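Local coordinates for protein ribose-phosphate pyrophosphokinase (Sulfolobus solfataricus, PDB 4TWB) that makes phosphoribosyl diphosphate by transferring the pyrophosphoryl group of ATP to the 1-hydroxyl of ribose 5-phosphate, a magnesium-dependent reaction, at residues A[5-10]-A[52-57]; A[59-64]-A[89-94]; A[66-71]-A[111-116]; A[105-110]-A[132-137]. One frame throughout, in Å; residues are numbered along the deposited sequence.

Contact 1. Residues A[5-10]-A[52-57]; sequences GGSATN and LVQTTD
G5 pairs with V53 as a parallel bridge, CA to CA 5.0 Å, and the backbone bond from G6 N to V53 O (2.8 Å) carries the pairing to the point where strand 2-5 gives way to its loop. These are neighbouring strands of the sheet in the N-terminal PRTase-like domain, where chains leave the C-terminal edge of parallel strands as loops. Past the strands, T55 N bonds almost straight to A8 O, so the two loops stay joined beyond the sheet. The side chain of Q54 starts away from residues 5-10 but bends back at chi2 (-64°), bringing OE1 up to the backbone of residues 6-8. There OE1 accepts from A8 N, which lies in the plane of its carbonyl; S7 N is also close to OE1, but at an angle too poor for a bond. Q54 CG packs on G6 CA at 3.9 Å. S7 OG has its own partner, E66 on helix 60-76. T9 turns its methyl CG2 to V53, crossing at about a right angle, with CG2 3.8 Å from V53 CG1, while T9 OG1 bonds to D13. T55 OG1 looks elsewhere, to T270 O. Its methyl CG2 instead packs beside A8 O and touches the amide of N10, with ND2 3.6 Å from T55 CG2.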
loop_
_atom_site.group_PDB
_atom_site.type_symbol
_atom_site.label_atom_id
_atom_site.label_comp_id
_atom_site.label_asym_id
_atom_site.label_seq_id
_atom_site.Cartn_x
_atom_site.Cartn_y
_atom_site.Cartn_z
ATOM N N GLY A 5 12.044 15.106 -3.561
ATOM C CA GLY A 5 10.665 14.932 -3.969
ATOM C C GLY A 5 10.298 13.484 -4.226
ATOM O O GLY A 5 10.862 12.831 -5.108
ATOM N N GLY A 6 9.341 12.975 -3.460
ATOM C CA GLY A 6 8.888 11.608 -3.635
ATOM C C GLY A 6 8.104 11.398 -4.912
ATOM O O GLY A 6 8.151 12.214 -5.834
ATOM N N SER A 7 7.380 10.286 -4.958
ATOM C CA SER A 7 6.555 9.934 -6.104
ATOM C C SER A 7 5.253 10.715 -6.157
ATOM O O SER A 7 4.546 10.692 -7.172
ATOM C CB SER A 7 6.217 8.448 -6.047
ATOM O OG SER A 7 5.571 8.125 -4.827
ATOM N N ALA A 8 4.928 11.379 -5.047
ATOM C CA ALA A 8 3.678 12.132 -4.922
ATOM C C ALA A 8 3.886 13.465 -4.200
ATOM O O ALA A 8 3.679 13.601 -2.996
ATOM C CB ALA A 8 2.608 11.297 -4.225
ATOM N N THR A 9 4.331 14.447 -4.963
ATOM C CA THR A 9 4.439 15.811 -4.508
ATOM C C THR A 9 3.471 16.483 -5.451
ATOM O O THR A 9 3.285 16.005 -6.577
ATOM C CB THR A 9 5.832 16.358 -4.790
ATOM O OG1 THR A 9 5.936 16.699 -6.179
ATOM C CG2 THR A 9 6.878 15.321 -4.457
ATOM N N ASN A 10 2.822 17.561 -5.034
ATOM C CA ASN A 10 1.901 18.189 -5.982
ATOM C C ASN A 10 2.436 19.536 -6.420
ATOM O O ASN A 10 1.717 20.527 -6.490
ATOM C CB ASN A 10 0.490 18.282 -5.411
ATOM C CG ASN A 10 -0.168 16.924 -5.279
ATOM O OD1 ASN A 10 -0.596 16.326 -6.271
ATOM N ND2 ASN A 10 -0.260 16.431 -4.044
ATOM N N LEU A 52 12.026 15.433 2.872
ATOM C CA LEU A 52 11.300 14.551 1.976
ATOM C C LEU A 52 9.878 15.079 1.803
ATOM O O LEU A 52 9.171 15.303 2.784
ATOM C CB LEU A 52 11.253 13.148 2.576
ATOM C CG LEU A 52 11.065 11.926 1.666
ATOM C CD1 LEU A 52 10.154 10.934 2.385
ATOM C CD2 LEU A 52 10.514 12.276 0.298
ATOM N N VAL A 53 9.464 15.292 0.562
ATOM C CA VAL A 53 8.079 15.604 0.270
ATOM C C VAL A 53 7.361 14.404 -0.351
ATOM O O VAL A 53 7.647 14.026 -1.485
ATOM C CB VAL A 53 7.976 16.787 -0.684
ATOM C CG1 VAL A 53 6.511 17.032 -1.056
ATOM C CG2 VAL A 53 8.588 18.027 -0.045
ATOM N N GLN A 54 6.446 13.809 0.413
ATOM C CA GLN A 54 5.612 12.696 -0.042
ATOM C C GLN A 54 4.217 12.872 0.512
ATOM O O GLN A 54 4.014 12.735 1.711
ATOM C CB GLN A 54 6.135 11.348 0.474
ATOM C CG GLN A 54 6.781 10.472 -0.570
ATOM C CD GLN A 54 5.827 10.033 -1.658
ATOM O OE1 GLN A 54 5.828 10.585 -2.751
ATOM N NE2 GLN A 54 5.014 9.038 -1.367
ATOM N N THR A 55 3.247 13.163 -0.340
ATOM C CA THR A 55 1.877 13.189 0.135
ATOM C C THR A 55 1.326 11.792 -0.023
ATOM O O THR A 55 1.870 11.004 -0.782
ATOM C CB THR A 55 1.008 14.194 -0.628
ATOM O OG1 THR A 55 -0.177 14.459 0.129
ATOM C CG2 THR A 55 0.618 13.653 -1.975
ATOM N N THR A 56 0.260 11.474 0.699
ATOM C CA THR A 56 -0.286 10.129 0.646
ATOM C C THR A 56 -1.754 10.104 0.245
ATOM O O THR A 56 -2.521 9.278 0.739
ATOM C CB THR A 56 -0.057 9.354 1.967
ATOM O OG1 THR A 56 -0.768 9.986 3.036
ATOM C CG2 THR A 56 1.430 9.306 2.304
ATOM N N ASP A 57 -2.136 11.001 -0.665
ATOM C CA ASP A 57 -3.455 10.936 -1.300
ATOM C C ASP A 57 -3.607 9.674 -2.167
ATOM O O ASP A 57 -2.682 8.869 -2.262
ATOM C CB ASP A 57 -3.742 12.202 -2.124
ATOM C CG ASP A 57 -2.747 12.421 -3.245
ATOM O OD1 ASP A 57 -3.103 13.104 -4.232
ATOM O OD2 ASP A 57 -1.612 11.923 -3.151
#

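Contact 2. Residues A[59-64]-A[89-94]; sequences PQDKHL and LAYSRQ. With AMP (adenosine monophosphate), chain G.
Y91 has a left-handed backbone conformation (phi 64°, psi 30°) in a loop without helix or strand, and its ring reaches the first turn of helix 60-76, where OH bonds to D61 OD1 at 2.7 Å. The loop follows strand 81-86 of the PRTase-like N-terminal domain and carries part of the ATP site. D61 receives the hydroxyl on the syn lone pair of OD1, close to the plane of the tyrosine ring and at its edge; carboxylate and ring planes stand 41° apart. OD2 is engaged in a salt bridge with K62 of the second subunit, and Y91 OH also accepts from S37 N of that subunit, so the pair is tied into the dimer interface. Apolar contacts fill in beside it: L64 CD1 lies obliquely against the ring, 3.8 Å from Y91 CD2, and the methyl of A90 meets Q60 CB at 3.7 Å. Inside the loop, S92 OG donates to L89 O from above the carbonyl plane.

R93 and Q94, farther along the loop and without contact to residues 59-64, turn to the nucleotide. Bends at chi2 and chi3 fold R93 over the adenine, so that N1 of the base sits 3.8 Å above the guanidinium plane, over its centre. NH1 makes a weak bond to a phosphate oxygen of the same AMP, and NH2 bonds to S220 of the ribose 5-phosphate site. Q94 approaches the imidazole part of the base, its OE1 3.5 Å from AMP C8.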
loop_
_atom_site.group_PDB
_atom_site.type_symbol
_atom_site.label_atom_id
_atom_site.label_comp_id
_atom_site.label_asym_id
_atom_site.label_seq_id
_atom_site.Cartn_x
_atom_site.Cartn_y
_atom_site.Cartn_z
ATOM N N PRO A 59 -3.384 6.896 -4.808
ATOM C CA PRO A 59 -3.658 5.708 -3.992
ATOM C C PRO A 59 -2.890 5.722 -2.672
ATOM O O PRO A 59 -1.651 5.729 -2.675
ATOM C CB PRO A 59 -3.131 4.556 -4.863
ATOM C CG PRO A 59 -2.630 5.182 -6.142
ATOM C CD PRO A 59 -2.380 6.609 -5.842
ATOM N N GLN A 60 -3.617 5.700 -1.558
ATOM C CA GLN A 60 -3.005 5.869 -0.242
ATOM C C GLN A 60 -2.012 4.752 0.090
ATOM O O GLN A 60 -0.928 5.004 0.617
ATOM C CB GLN A 60 -4.073 5.971 0.856
ATOM C CG GLN A 60 -5.101 7.084 0.667
ATOM C CD GLN A 60 -6.205 6.701 -0.299
ATOM O OE1 GLN A 60 -5.977 5.974 -1.277
ATOM N NE2 GLN A 60 -7.408 7.178 -0.032
ATOM N N ASP A 61 -2.379 3.516 -0.219
ATOM C CA ASP A 61 -1.566 2.392 0.201
ATOM C C ASP A 61 -0.231 2.356 -0.529
ATOM O O ASP A 61 0.837 2.215 0.097
ATOM C CB ASP A 61 -2.343 1.095 0.044
ATOM C CG ASP A 61 -3.655 1.130 0.798
ATOM O OD1 ASP A 61 -3.633 1.435 2.011
ATOM O OD2 ASP A 61 -4.711 0.883 0.180
ATOM N N LYS A 62 -0.280 2.508 -1.846
ATOM C CA LYS A 62 0.958 2.581 -2.615
ATOM C C LYS A 62 1.819 3.771 -2.179
ATOM O O LYS A 62 3.025 3.628 -1.970
ATOM C CB LYS A 62 0.696 2.629 -4.122
ATOM C CG LYS A 62 1.953 2.875 -4.948
ATOM C CD LYS A 62 1.748 2.601 -6.451
ATOM C CE LYS A 62 1.611 1.095 -6.756
ATOM N NZ LYS A 62 2.834 0.252 -6.459
ATOM N N HIS A 63 1.207 4.939 -2.029
ATOM C CA HIS A 63 1.974 6.112 -1.634
ATOM C C HIS A 63 2.604 5.925 -0.255
ATOM O O HIS A 63 3.715 6.384 -0.010
ATOM C CB HIS A 63 1.123 7.375 -1.690
ATOM C CG HIS A 63 0.858 7.840 -3.080
ATOM N ND1 HIS A 63 -0.314 8.466 -3.447
ATOM C CD2 HIS A 63 1.611 7.752 -4.205
ATOM C CE1 HIS A 63 -0.266 8.756 -4.737
ATOM N NE2 HIS A 63 0.890 8.331 -5.222
ATOM N N LEU A 64 1.907 5.232 0.635
ATOM C CA LEU A 64 2.449 4.974 1.956
ATOM C C LEU A 64 3.639 4.018 1.873
ATOM O O LEU A 64 4.659 4.213 2.540
ATOM C CB LEU A 64 1.379 4.385 2.868
ATOM C CG LEU A 64 0.497 5.388 3.580
ATOM C CD1 LEU A 64 -0.680 4.658 4.196
ATOM C CD2 LEU A 64 1.308 6.103 4.630
ATOM N N LEU A 89 -1.856 13.230 5.217
ATOM C CA LEU A 89 -1.529 11.968 5.852
ATOM C C LEU A 89 -2.738 11.030 5.809
ATOM O O LEU A 89 -3.790 11.345 6.351
ATOM C CB LEU A 89 -1.091 12.210 7.297
ATOM C CG LEU A 89 -0.717 10.951 8.083
ATOM C CD1 LEU A 89 0.305 10.128 7.321
ATOM C CD2 LEU A 89 -0.193 11.314 9.458
ATOM N N ALA A 90 -2.589 9.876 5.165
ATOM C CA ALA A 90 -3.704 8.933 5.018
ATOM C C ALA A 90 -3.999 8.186 6.315
ATOM O O ALA A 90 -3.180 8.145 7.215
ATOM C CB ALA A 90 -3.440 7.949 3.872
ATOM N N TYR A 91 -5.183 7.608 6.408
ATOM C CA TYR A 91 -5.614 6.893 7.606
ATOM C C TYR A 91 -5.726 7.810 8.820
ATOM O O TYR A 91 -5.548 7.384 9.960
ATOM C CB TYR A 91 -4.727 5.657 7.856
ATOM C CG TYR A 91 -4.945 4.600 6.788
ATOM C CD1 TYR A 91 -5.940 3.636 6.927
ATOM C CD2 TYR A 91 -4.193 4.604 5.610
ATOM C CE1 TYR A 91 -6.173 2.682 5.935
ATOM C CE2 TYR A 91 -4.414 3.658 4.610
ATOM C CZ TYR A 91 -5.407 2.699 4.782
ATOM O OH TYR A 91 -5.638 1.771 3.800
ATOM N N SER A 92 -6.046 9.074 8.563
ATOM C CA SER A 92 -6.175 10.056 9.633
ATOM C C SER A 92 -7.551 9.989 10.253
ATOM O O SER A 92 -7.713 10.226 11.450
ATOM C CB SER A 92 -5.911 11.456 9.104
ATOM O OG SER A 92 -4.550 11.578 8.776
ATOM N N ARG A 93 -8.549 9.664 9.440
ATOM C CA ARG A 93 -9.911 9.587 9.947
ATOM C C ARG A 93 -10.043 8.466 10.982
ATOM O O ARG A 93 -10.971 8.464 11.792
ATOM C CB ARG A 93 -10.887 9.406 8.791
ATOM C CG ARG A 93 -11.072 10.651 7.917
ATOM C CD ARG A 93 -10.961 10.305 6.426
ATOM N NE ARG A 93 -12.068 10.807 5.601
ATOM C CZ ARG A 93 -13.329 10.970 6.017
ATOM N NH1 ARG A 93 -13.691 10.665 7.263
ATOM N NH2 ARG A 93 -14.243 11.435 5.173
ATOM N N GLN A 94 -9.098 7.527 10.965
ATOM C CA GLN A 94 -9.122 6.403 11.904
ATOM C C GLN A 94 -8.335 6.703 13.178
ATOM O O GLN A 94 -7.202 6.229 13.359
ATOM C CB GLN A 94 -8.616 5.117 11.253
ATOM C CG GLN A 94 -8.818 3.879 12.122
ATOM C CD GLN A 94 -10.286 3.489 12.290
ATOM O OE1 GLN A 94 -11.169 3.997 11.591
ATOM N NE2 GLN A 94 -10.546 2.571 13.212
HETATM P P AMP G . -15.076 11.434 11.115
HETATM O O1P AMP G . -15.623 12.662 11.808
HETATM O O2P AMP G . -15.332 11.377 9.623
HETATM O O3P AMP G . -13.668 11.074 11.537
HETATM O "O5'" AMP G . -15.962 10.231 11.715
HETATM C "C5'" AMP G . -15.324 9.085 12.277
HETATM C "C4'" AMP G . -15.855 7.823 11.608
HETATM O "O4'" AMP G . -15.425 7.778 10.240
HETATM C "C3'" AMP G . -15.340 6.570 12.305
HETATM O "O3'" AMP G . -16.444 5.809 12.815
HETATM C "C2'" AMP G . -14.554 5.806 11.245
HETATM O "O2'" AMP G . -14.824 4.393 11.259
HETATM C "C1'" AMP G . -14.943 6.468 9.923
HETATM N N9 AMP G . -13.800 6.496 8.962
HETATM C C8 AMP G . -12.501 6.226 9.243
HETATM N N7 AMP G . -11.715 6.327 8.138
HETATM C C5 AMP G . -12.528 6.653 7.110
HETATM C C6 AMP G . -12.364 6.909 5.659
HETATM N N6 AMP G . -11.137 6.834 5.087
HETATM N N1 AMP G . -13.469 7.230 4.930
HETATM C C2 AMP G . -14.694 7.318 5.497
HETATM N N3 AMP G . -14.928 7.095 6.808
HETATM C C4 AMP G . -13.903 6.758 7.650
#

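Contact 3. Residues A[66-71]-A[111-116]; sequences ELFLIA and HILSEV
L67 and F68 on helix 60-76 meet L113 and I112 of helix 105-114 in an apolar helix-helix interface of the N-terminal PRTase-like domain, with no hydrogen bond crossing it. L67 comes first, its CG anti to the backbone N (chi1 171°), which brings CD2 to 3.6 Å from L113 CD2; the two side chains cross at about a right angle. Through its other methyl, CD1, L67 also packs on L52 and Q54, linking the helix to the sheet. Next in line, F68 turns a ring face to I112. The methyl CG2 of I112 stands over that face in a CH-pi contact, 3.5 Å from the centroid and 19° off the normal, while CD1 lies more loosely near CZ and CE2. L113 CD2 lies instead at the edge of the same ring, near its plane. I112 of the second subunit packs on F68 as well, so this aromatic belongs to the dimer interface too. A turn later, A71 points its methyl at V116 of 111-116. V116 uses both branches here: CG2 lies 4.3 Å from F68 CB, and CG1 packs against A71 CB.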
loop_
_atom_site.group_PDB
_atom_site.type_symbol
_atom_site.label_atom_id
_atom_site.label_comp_id
_atom_site.label_asym_id
_atom_site.label_seq_id
_atom_site.Cartn_x
_atom_site.Cartn_y
_atom_site.Cartn_z
ATOM N N GLU A 66 5.490 3.462 -0.721
ATOM C CA GLU A 66 6.549 4.244 -1.359
ATOM C C GLU A 66 7.227 5.162 -0.356
ATOM O O GLU A 66 8.440 5.298 -0.348
ATOM C CB GLU A 66 6.015 5.025 -2.555
ATOM C CG GLU A 66 5.916 4.166 -3.824
ATOM C CD GLU A 66 5.073 4.802 -4.915
ATOM O OE1 GLU A 66 5.043 4.267 -6.044
ATOM O OE2 GLU A 66 4.436 5.839 -4.645
ATOM N N LEU A 67 6.442 5.776 0.515
ATOM C CA LEU A 67 7.013 6.611 1.567
ATOM C C LEU A 67 7.947 5.793 2.443
ATOM O O LEU A 67 9.082 6.201 2.670
ATOM C CB LEU A 67 5.914 7.287 2.403
ATOM C CG LEU A 67 6.312 8.036 3.680
ATOM C CD1 LEU A 67 7.215 9.208 3.384
ATOM C CD2 LEU A 67 5.081 8.505 4.404
ATOM N N PHE A 68 7.472 4.645 2.925
ATOM C CA PHE A 68 8.293 3.762 3.756
ATOM C C PHE A 68 9.602 3.400 3.067
ATOM O O PHE A 68 10.666 3.455 3.685
ATOM C CB PHE A 68 7.566 2.468 4.103
ATOM C CG PHE A 68 6.238 2.667 4.741
ATOM C CD1 PHE A 68 5.992 3.762 5.535
ATOM C CD2 PHE A 68 5.235 1.734 4.561
ATOM C CE1 PHE A 68 4.764 3.938 6.134
ATOM C CE2 PHE A 68 4.006 1.900 5.153
ATOM C CZ PHE A 68 3.769 3.011 5.945
ATOM N N LEU A 69 9.518 3.022 1.791
ATOM C CA LEU A 69 10.695 2.589 1.033
ATOM C C LEU A 69 11.703 3.716 0.840
ATOM O O LEU A 69 12.905 3.524 1.067
ATOM C CB LEU A 69 10.282 2.080 -0.336
ATOM C CG LEU A 69 9.419 0.832 -0.343
ATOM C CD1 LEU A 69 9.185 0.385 -1.784
ATOM C CD2 LEU A 69 10.083 -0.262 0.484
ATOM N N ILE A 70 11.210 4.871 0.394
ATOM C CA ILE A 70 12.044 6.042 0.191
ATOM C C ILE A 70 12.709 6.458 1.508
ATOM O O ILE A 70 13.897 6.786 1.548
ATOM C CB ILE A 70 11.228 7.218 -0.349
ATOM C CG1 ILE A 70 10.695 6.893 -1.744
ATOM C CG2 ILE A 70 12.071 8.499 -0.367
ATOM C CD1 ILE A 70 9.639 7.848 -2.241
ATOM N N ALA A 71 11.944 6.428 2.590
ATOM C CA ALA A 71 12.467 6.832 3.882
ATOM C C ALA A 71 13.665 5.987 4.313
ATOM O O ALA A 71 14.724 6.528 4.618
ATOM C CB ALA A 71 11.382 6.777 4.922
ATOM N N HIS A 111 3.797 4.681 13.905
ATOM C CA HIS A 111 4.853 3.848 14.459
ATOM C C HIS A 111 5.798 3.401 13.356
ATOM O O HIS A 111 7.007 3.386 13.535
ATOM C CB HIS A 111 4.264 2.650 15.202
ATOM C CG HIS A 111 3.730 2.988 16.563
ATOM N ND1 HIS A 111 2.758 2.239 17.192
ATOM C CD2 HIS A 111 4.029 4.004 17.411
ATOM C CE1 HIS A 111 2.487 2.774 18.372
ATOM N NE2 HIS A 111 3.243 3.846 18.529
ATOM N N ILE A 112 5.238 3.049 12.206
ATOM C CA ILE A 112 6.041 2.617 11.072
ATOM C C ILE A 112 6.990 3.694 10.586
ATOM O O ILE A 112 8.074 3.377 10.113
ATOM C CB ILE A 112 5.161 2.175 9.880
ATOM C CG1 ILE A 112 4.502 0.822 10.172
ATOM C CG2 ILE A 112 5.978 2.101 8.589
ATOM C CD1 ILE A 112 3.744 0.241 8.998
ATOM N N LEU A 113 6.576 4.958 10.669
ATOM C CA LEU A 113 7.416 6.067 10.211
ATOM C C LEU A 113 8.608 6.344 11.126
ATOM O O LEU A 113 9.627 6.845 10.664
ATOM C CB LEU A 113 6.596 7.345 10.050
ATOM C CG LEU A 113 5.649 7.438 8.857
ATOM C CD1 LEU A 113 4.714 8.628 9.026
ATOM C CD2 LEU A 113 6.428 7.574 7.568
ATOM N N SER A 114 8.473 6.051 12.419
ATOM C CA SER A 114 9.580 6.220 13.371
ATOM C C SER A 114 10.663 5.184 13.083
ATOM O O SER A 114 11.810 5.538 12.791
ATOM C CB SER A 114 9.104 6.088 14.824
ATOM O OG SER A 114 8.113 7.047 15.154
ATOM N N GLU A 115 10.292 3.905 13.196
ATOM C CA GLU A 115 11.020 2.823 12.543
ATOM C C GLU A 115 11.043 3.298 11.103
ATOM O O GLU A 115 10.168 4.058 10.717
ATOM C CB GLU A 115 10.219 1.529 12.683
ATOM C CG GLU A 115 10.603 0.406 11.725
ATOM C CD GLU A 115 11.802 -0.396 12.207
ATOM O OE1 GLU A 115 12.122 -0.316 13.418
ATOM O OE2 GLU A 115 12.418 -1.107 11.374
ATOM N N VAL A 116 12.025 2.912 10.305
ATOM C CA VAL A 116 12.079 3.405 8.918
ATOM C C VAL A 116 12.860 4.708 8.796
ATOM O O VAL A 116 13.356 5.038 7.717
ATOM C CB VAL A 116 10.671 3.553 8.266
ATOM C CG1 VAL A 116 10.593 4.787 7.399
ATOM C CG2 VAL A 116 10.303 2.328 7.453
#

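Contact 4. Residues A[105-110]-A[132-137]; sequences SIKTIL and LSYFKG
L110 of helix 105-114 reaches L132, Y134 and F135 in the loop that leads to strand 138-142. Its CB lies near Y134 CB and the backbone N of F135. CG, one bond out, packs on F135 CB at 3.6 Å, the two side chains crossing at about a right angle. At the tip, CD2 is the branch that enters the loop: it meets L132 CA at 3.7 Å, Y134 CB at 3.8 Å and, more loosely, L132 CD2. The F135 ring presents its edge to L110 O, which lies in the ring plane.

One turn earlier on the helix, K107 lays its aliphatic chain across Y134. CG, anti to the backbone N at chi1 179°, sits over one ring face in a CH-pi contact, 3.9 Å from the centroid, and CD continues to 3.5 Å from Y134 CE1. Bends at chi3 and chi4 then carry NZ off the ring to a salt bridge with D76 of the second subunit. I106 CG2 adds an oblique touch at Y134 CD2. L110 packs on L121 of strand 120-124, as does F135 from the loop; helix laid on sheet in this way belongs to the alpha/beta architecture of PRTase-like domains.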
loop_
_atom_site.group_PDB
_atom_site.type_symbol
_atom_site.label_atom_id
_atom_site.label_comp_id
_atom_site.label_asym_id
_atom_site.label_seq_id
_atom_site.Cartn_x
_atom_site.Cartn_y
_atom_site.Cartn_z
ATOM N N SER A 105 -5.570 2.571 12.773
ATOM C CA SER A 105 -4.699 2.660 11.599
ATOM C C SER A 105 -3.606 3.714 11.742
ATOM O O SER A 105 -2.440 3.450 11.447
ATOM C CB SER A 105 -5.518 2.945 10.337
ATOM O OG SER A 105 -6.647 2.091 10.239
ATOM N N ILE A 106 -3.980 4.910 12.188
ATOM C CA ILE A 106 -3.029 6.007 12.244
ATOM C C ILE A 106 -1.874 5.673 13.190
ATOM O O ILE A 106 -0.743 6.131 12.998
ATOM C CB ILE A 106 -3.704 7.362 12.612
ATOM C CG1 ILE A 106 -2.805 8.545 12.250
ATOM C CG2 ILE A 106 -4.055 7.416 14.079
ATOM C CD1 ILE A 106 -2.583 8.729 10.764
ATOM N N LYS A 107 -2.150 4.860 14.200
ATOM C CA LYS A 107 -1.110 4.485 15.162
ATOM C C LYS A 107 -0.047 3.637 14.479
ATOM O O LYS A 107 1.152 3.872 14.628
ATOM C CB LYS A 107 -1.699 3.717 16.350
ATOM C CG LYS A 107 -0.665 3.274 17.374
ATOM C CD LYS A 107 -1.312 2.746 18.649
ATOM C CE LYS A 107 -1.732 1.293 18.533
ATOM N NZ LYS A 107 -0.618 0.356 18.893
ATOM N N THR A 108 -0.507 2.647 13.716
ATOM C CA THR A 108 0.370 1.760 12.973
ATOM C C THR A 108 1.207 2.532 11.957
ATOM O O THR A 108 2.424 2.357 11.876
ATOM C CB THR A 108 -0.436 0.696 12.229
ATOM O OG1 THR A 108 -1.214 -0.060 13.163
ATOM C CG2 THR A 108 0.490 -0.249 11.471
ATOM N N ILE A 109 0.554 3.381 11.177
ATOM C CA ILE A 109 1.255 4.169 10.186
ATOM C C ILE A 109 2.347 4.990 10.848
ATOM O O ILE A 109 3.486 5.024 10.377
ATOM C CB ILE A 109 0.297 5.123 9.477
ATOM C CG1 ILE A 109 -0.853 4.346 8.853
ATOM C CG2 ILE A 109 1.035 5.935 8.423
ATOM C CD1 ILE A 109 -0.442 3.631 7.611
ATOM N N LEU A 110 1.993 5.655 11.944
ATOM C CA LEU A 110 2.928 6.551 12.635
ATOM C C LEU A 110 4.101 5.777 13.224
ATOM O O LEU A 110 5.264 6.157 13.062
ATOM C CB LEU A 110 2.214 7.367 13.723
ATOM C CG LEU A 110 1.948 8.845 13.439
ATOM C CD1 LEU A 110 1.695 9.076 11.973
ATOM C CD2 LEU A 110 0.783 9.349 14.269
ATOM N N LEU A 132 -1.284 12.547 16.293
ATOM C CA LEU A 132 0.133 12.545 15.992
ATOM C C LEU A 132 1.037 12.323 17.206
ATOM O O LEU A 132 2.260 12.275 17.070
ATOM C CB LEU A 132 0.518 13.817 15.243
ATOM C CG LEU A 132 -0.432 14.234 14.117
ATOM C CD1 LEU A 132 0.147 15.414 13.337
ATOM C CD2 LEU A 132 -0.724 13.080 13.186
ATOM N N SER A 133 0.443 12.167 18.383
ATOM C CA SER A 133 1.215 11.869 19.586
ATOM C C SER A 133 1.882 10.496 19.455
ATOM O O SER A 133 2.939 10.242 20.045
ATOM C CB SER A 133 0.326 11.919 20.835
ATOM O OG SER A 133 -0.530 10.788 20.912
ATOM N N TYR A 134 1.263 9.616 18.676
ATOM C CA TYR A 134 1.787 8.273 18.467
ATOM C C TYR A 134 3.172 8.311 17.837
ATOM O O TYR A 134 3.995 7.422 18.081
ATOM C CB TYR A 134 0.842 7.452 17.589
ATOM C CG TYR A 134 -0.475 7.075 18.244
ATOM C CD1 TYR A 134 -0.506 6.281 19.383
ATOM C CD2 TYR A 134 -1.687 7.496 17.707
ATOM C CE1 TYR A 134 -1.713 5.923 19.973
ATOM C CE2 TYR A 134 -2.892 7.154 18.288
ATOM C CZ TYR A 134 -2.902 6.365 19.419
ATOM O OH TYR A 134 -4.109 6.025 19.994
ATOM N N PHE A 135 3.426 9.338 17.025
ATOM C CA PHE A 135 4.725 9.487 16.368
ATOM C C PHE A 135 5.764 9.911 17.396
ATOM O O PHE A 135 5.545 10.852 18.162
ATOM C CB PHE A 135 4.652 10.504 15.239
ATOM C CG PHE A 135 5.963 10.735 14.541
ATOM C CD1 PHE A 135 6.503 9.769 13.707
ATOM C CD2 PHE A 135 6.645 11.927 14.699
ATOM C CE1 PHE A 135 7.701 9.983 13.045
ATOM C CE2 PHE A 135 7.839 12.155 14.044
ATOM C CZ PHE A 135 8.370 11.177 13.214
ATOM N N LYS A 136 6.895 9.206 17.407
ATOM C CA LYS A 136 7.887 9.371 18.462
ATOM C C LYS A 136 8.836 10.558 18.257
ATOM O O LYS A 136 9.268 11.184 19.227
ATOM C CB LYS A 136 8.649 8.063 18.698
ATOM C CG LYS A 136 7.795 7.000 19.385
ATOM C CD LYS A 136 7.070 7.592 20.606
ATOM C CE LYS A 136 5.929 6.699 21.100
ATOM N NZ LYS A 136 5.039 7.397 22.087
ATOM N N GLY A 137 9.143 10.877 17.005
ATOM C CA GLY A 137 9.974 12.030 16.702
ATOM C C GLY A 137 9.336 13.387 16.958
ATOM O O GLY A 137 8.398 13.519 17.754
#

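In the fold
All four contacts are largely buried, but their chemistry follows their place. Contact 1, at the sheet end, is the most polar, relying on backbone bonds and one folded amide. Contacts 2 and 3 share helix 60-76: its start offers a carboxylate to a tyrosine beside the nucleotide site, whereas farther along it meets helix 105-114 through apolar side chains, with E66 turned instead to S7 of contact 1. Contacts 3 and 4 share helix 105-114 and make no hydrogen bond between their segments; contact 4 is the more exposed at Y134 and K107. Contact 1 joins contact 2 through D57 O to H63 ND1 and T56 OG1 to A90 N. Contacts 2, 3 and 4 also touch the second subunit, which does not touch contact 1.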